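Local coordinates for protein N-acetylglucosamine-6-phosphate deacetylase (Mycobacterium smegmatis, PDB 6FV4) that probably removes the acetyl group from N-acetylglucosamine-6-phosphate as a metal-dependent amidohydrolase of carbohydrate metabolism, at residues 270-280 with 345-356. The protein carries 1 engineered substitution. Numbering follows the deposited sequence.
Sequences TQTVGPERLSL and LAVRQACVNPAR
N353 ties helix 345-356 to the loop that leads into strand 278-280, a strand of the TIM-like barrel of the amidohydrolase fold. Its ND2 donates both hydrogens: 2.8 Å to P275 O and 2.9 Å to L278 O, each acceptor close to the amide plane, the second bond nearly straight at 170°. That double grip fixes the rotation of the amide and joins a carbonyl inside the type I turn G274-R277 to the first residue of the strand. Two residues further along the strand, L280 N bonds Q349 O (2.8 Å), an oxygen in the wider pi-type part of the helix, where N353 N bonds R348 O. From the turn itself, E276 OE1 offers its syn lone pair to R348 NE at 3.0 Å, a salt bridge whose carboxylate and guanidinium stand almost perpendicular (85°). The extended Q349 side chain crosses that of L278 at a slant, its CD near L278 CD2; its NE2 reaches a water also held by G274 O and bonds weakly to T270 OG1, whose stronger partner is Y266 O, while Q349 OE1 bonds Y266 OH. Packing completes the join: L280 CD1 rests on Q349 CB and A350 CB, P275 CB on L345 CD1. The other methyl of L345, CD2, meets T270 CG2 tip to tip, 3.6 Å away.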
loop_
_atom_site.group_PDB
_atom_site.type_symbol
_atom_site.label_atom_id
_atom_site.label_comp_id
_atom_site.label_asym_id
_atom_site.label_seq_id
_atom_site.Cartn_x
_atom_site.Cartn_y
_atom_site.Cartn_z
ATOM N N THR B 270 -2.575 -4.908 -4.134
ATOM C CA THR B 270 -3.552 -5.916 -3.742
ATOM C C THR B 270 -3.643 -6.013 -2.227
ATOM O O THR B 270 -4.744 -6.058 -1.670
ATOM C CB THR B 270 -3.190 -7.276 -4.331
ATOM O OG1 THR B 270 -3.142 -7.190 -5.759
ATOM C CG2 THR B 270 -4.213 -8.314 -3.916
ATOM N N GLN B 271 -2.484 -6.023 -1.551
ATOM C CA GLN B 271 -2.437 -6.041 -0.091
ATOM C C GLN B 271 -3.146 -4.818 0.490
ATOM O O GLN B 271 -3.868 -4.927 1.487
ATOM C CB GLN B 271 -0.959 -6.133 0.352
ATOM C CG GLN B 271 -0.668 -6.262 1.827
ATOM C CD GLN B 271 0.846 -6.403 2.138
ATOM O OE1 GLN B 271 1.713 -6.254 1.257
ATOM N NE2 GLN B 271 1.156 -6.701 3.398
ATOM N N THR B 272 -3.000 -3.657 -0.151
ATOM C CA THR B 272 -3.614 -2.424 0.352
ATOM C C THR B 272 -5.132 -2.404 0.144
ATOM O O THR B 272 -5.887 -2.118 1.079
ATOM C CB THR B 272 -2.982 -1.197 -0.328
ATOM O OG1 THR B 272 -1.560 -1.237 -0.185
ATOM C CG2 THR B 272 -3.488 0.098 0.301
ATOM N N VAL B 273 -5.613 -2.680 -1.070
ATOM C CA VAL B 273 -7.023 -2.395 -1.355
ATOM C C VAL B 273 -7.938 -3.584 -1.107
ATOM O O VAL B 273 -9.159 -3.396 -0.997
ATOM C CB VAL B 273 -7.230 -1.890 -2.794
ATOM C CG1 VAL B 273 -6.346 -0.712 -3.047
ATOM C CG2 VAL B 273 -6.973 -3.004 -3.823
ATOM N N GLY B 274 -7.393 -4.795 -1.019
ATOM C CA GLY B 274 -8.192 -5.975 -0.774
ATOM C C GLY B 274 -8.576 -6.686 -2.057
ATOM O O GLY B 274 -8.256 -6.233 -3.157
ATOM N N PRO B 275 -9.297 -7.807 -1.941
ATOM C CA PRO B 275 -9.598 -8.628 -3.122
ATOM C C PRO B 275 -10.683 -8.062 -4.035
ATOM O O PRO B 275 -10.807 -8.542 -5.170
ATOM C CB PRO B 275 -10.058 -9.968 -2.518
ATOM C CG PRO B 275 -9.862 -9.834 -1.004
ATOM C CD PRO B 275 -9.868 -8.382 -0.707
ATOM N N GLU B 276 -11.454 -7.071 -3.586
ATOM C CA GLU B 276 -12.590 -6.537 -4.331
ATOM C C GLU B 276 -12.269 -5.303 -5.150
ATOM O O GLU B 276 -13.138 -4.846 -5.896
ATOM C CB GLU B 276 -13.731 -6.136 -3.381
ATOM C CG GLU B 276 -14.794 -7.177 -3.199
ATOM C CD GLU B 276 -14.186 -8.499 -2.846
ATOM O OE1 GLU B 276 -14.599 -9.532 -3.419
ATOM O OE2 GLU B 276 -13.266 -8.501 -2.004
ATOM N N ARG B 277 -11.092 -4.709 -4.988
ATOM C CA ARG B 277 -10.906 -3.333 -5.416
ATOM C C ARG B 277 -9.821 -3.165 -6.469
ATOM O O ARG B 277 -9.443 -2.028 -6.762
ATOM C CB ARG B 277 -10.630 -2.433 -4.211
ATOM C CG ARG B 277 -11.800 -2.305 -3.238
ATOM C CD ARG B 277 -11.557 -1.160 -2.263
ATOM N NE ARG B 277 -10.955 -0.043 -2.972
ATOM C CZ ARG B 277 -10.028 0.784 -2.495
ATOM N NH1 ARG B 277 -9.555 0.658 -1.255
ATOM N NH2 ARG B 277 -9.550 1.739 -3.291
ATOM N N LEU B 278 -9.346 -4.247 -7.080
ATOM C CA LEU B 278 -8.395 -4.164 -8.182
ATOM C C LEU B 278 -8.942 -4.889 -9.401
ATOM O O LEU B 278 -9.462 -6.004 -9.288
ATOM C CB LEU B 278 -7.012 -4.739 -7.801
ATOM C CG LEU B 278 -5.929 -4.449 -8.861
ATOM C CD1 LEU B 278 -4.567 -4.278 -8.179
ATOM C CD2 LEU B 278 -5.827 -5.551 -9.897
ATOM N N SER B 279 -8.816 -4.246 -10.565
ATOM C CA SER B 279 -9.166 -4.820 -11.856
ATOM C C SER B 279 -7.903 -5.055 -12.671
ATOM O O SER B 279 -7.090 -4.138 -12.835
ATOM C CB SER B 279 -10.079 -3.873 -12.651
ATOM O OG SER B 279 -11.311 -3.686 -12.000
ATOM N N LEU B 280 -7.770 -6.250 -13.231
ATOM C CA LEU B 280 -6.719 -6.525 -14.198
ATOM C C LEU B 280 -7.215 -6.070 -15.565
ATOM O O LEU B 280 -8.358 -6.340 -15.917
ATOM C CB LEU B 280 -6.373 -8.009 -14.216
ATOM C CG LEU B 280 -5.802 -8.520 -12.880
ATOM C CD1 LEU B 280 -5.816 -10.029 -12.840
ATOM C CD2 LEU B 280 -4.417 -8.009 -12.720
ATOM N N LEU B 345 -8.358 -15.157 -6.113
ATOM C CA LEU B 345 -8.141 -13.722 -6.214
ATOM C C LEU B 345 -8.131 -13.276 -7.673
ATOM O O LEU B 345 -8.776 -12.290 -8.029
ATOM C CB LEU B 345 -6.834 -13.345 -5.529
ATOM C CG LEU B 345 -6.433 -11.876 -5.629
ATOM C CD1 LEU B 345 -7.454 -11.001 -4.932
ATOM C CD2 LEU B 345 -5.020 -11.681 -5.048
ATOM N N ALA B 346 -7.410 -14.007 -8.530
ATOM C CA ALA B 346 -7.286 -13.616 -9.927
ATOM C C ALA B 346 -8.645 -13.604 -10.621
ATOM O O ALA B 346 -8.909 -12.737 -11.462
ATOM C CB ALA B 346 -6.308 -14.554 -10.638
ATOM N N VAL B 347 -9.542 -14.528 -10.250
ATOM C CA VAL B 347 -10.873 -14.527 -10.854
ATOM C C VAL B 347 -11.646 -13.275 -10.452
ATOM O O VAL B 347 -12.347 -12.668 -11.272
ATOM C CB VAL B 347 -11.631 -15.817 -10.489
ATOM C CG1 VAL B 347 -13.124 -15.645 -10.746
ATOM C CG2 VAL B 347 -11.108 -16.964 -11.305
ATOM N N ARG B 348 -11.528 -12.855 -9.195
ATOM C CA ARG B 348 -12.135 -11.586 -8.793
ATOM C C ARG B 348 -11.551 -10.421 -9.589
ATOM O O ARG B 348 -12.285 -9.553 -10.073
ATOM C CB ARG B 348 -11.922 -11.358 -7.302
ATOM C CG ARG B 348 -12.984 -11.991 -6.412
ATOM C CD ARG B 348 -12.440 -12.207 -5.006
ATOM N NE ARG B 348 -13.510 -12.278 -4.003
ATOM C CZ ARG B 348 -14.133 -13.394 -3.637
ATOM N NH1 ARG B 348 -13.800 -14.562 -4.179
ATOM N NH2 ARG B 348 -15.090 -13.349 -2.721
ATOM N N GLN B 349 -10.224 -10.385 -9.733
ATOM C CA GLN B 349 -9.596 -9.230 -10.366
ATOM C C GLN B 349 -9.800 -9.201 -11.875
ATOM O O GLN B 349 -9.778 -8.118 -12.473
ATOM C CB GLN B 349 -8.106 -9.215 -10.053
ATOM C CG GLN B 349 -7.820 -8.986 -8.583
ATOM C CD GLN B 349 -6.352 -9.038 -8.288
ATOM O OE1 GLN B 349 -5.593 -9.673 -9.028
ATOM N NE2 GLN B 349 -5.929 -8.354 -7.218
ATOM N N ALA B 350 -9.936 -10.363 -12.520
ATOM C CA ALA B 350 -10.020 -10.409 -13.975
ATOM C C ALA B 350 -11.445 -10.550 -14.487
ATOM O O ALA B 350 -11.669 -10.382 -15.694
ATOM C CB ALA B 350 -9.186 -11.570 -14.529
ATOM N N CYS B 351 -12.400 -10.863 -13.602
ATOM C CA CYS B 351 -13.770 -11.184 -13.987
ATOM C C CYS B 351 -14.799 -10.382 -13.194
ATOM O O CYS B 351 -15.629 -9.685 -13.791
ATOM C CB CYS B 351 -14.047 -12.687 -13.820
ATOM S SG CYS B 351 -12.754 -13.822 -14.468
ATOM N N VAL B 352 -14.775 -10.445 -11.867
ATOM C CA VAL B 352 -15.871 -9.860 -11.087
ATOM C C VAL B 352 -15.666 -8.373 -10.838
ATOM O O VAL B 352 -16.557 -7.558 -11.113
ATOM C CB VAL B 352 -16.070 -10.620 -9.762
ATOM C CG1 VAL B 352 -17.277 -10.038 -9.024
ATOM C CG2 VAL B 352 -16.253 -12.104 -10.028
ATOM N N ASN B 353 -14.515 -7.993 -10.306
ATOM C CA ASN B 353 -14.271 -6.590 -9.975
ATOM C C ASN B 353 -14.441 -5.674 -11.171
ATOM O O ASN B 353 -15.055 -4.608 -11.014
ATOM C CB ASN B 353 -12.867 -6.414 -9.378
ATOM C CG ASN B 353 -12.657 -7.259 -8.122
ATOM O OD1 ASN B 353 -13.611 -7.780 -7.569
ATOM N ND2 ASN B 353 -11.405 -7.383 -7.676
ATOM N N PRO B 354 -13.883 -5.975 -12.351
ATOM C CA PRO B 354 -14.048 -5.026 -13.463
ATOM C C PRO B 354 -15.477 -4.944 -13.964
ATOM O O PRO B 354 -15.919 -3.862 -14.366
ATOM C CB PRO B 354 -13.094 -5.564 -14.533
ATOM C CG PRO B 354 -12.809 -6.960 -14.160
ATOM C CD PRO B 354 -12.916 -7.040 -12.684
ATOM N N ALA B 355 -16.201 -6.064 -14.000
ATOM C CA ALA B 355 -17.588 -6.010 -14.448
ATOM C C ALA B 355 -18.421 -5.172 -13.494
ATOM O O ALA B 355 -19.289 -4.392 -13.920
ATOM C CB ALA B 355 -18.161 -7.424 -14.578
ATOM N N ARG B 356 -18.160 -5.315 -12.195
ATOM C CA ARG B 356 -18.890 -4.554 -11.188
ATOM C C ARG B 356 -18.539 -3.070 -11.258
ATOM O O ARG B 356 -19.421 -2.208 -11.164
ATOM C CB ARG B 356 -18.582 -5.126 -9.797
ATOM C CG ARG B 356 -19.448 -4.589 -8.683
ATOM C CD ARG B 356 -18.977 -5.114 -7.346
ATOM N NE ARG B 356 -17.561 -4.840 -7.157
ATOM C CZ ARG B 356 -16.663 -5.753 -6.786
ATOM N NH1 ARG B 356 -17.034 -7.009 -6.552
ATOM N NH2 ARG B 356 -15.395 -5.402 -6.635
HETATM O O HOH W 1 -8.272 -7.065 -5.762
HETATM O O HOH W 2 -15.231 -9.184 -5.755
#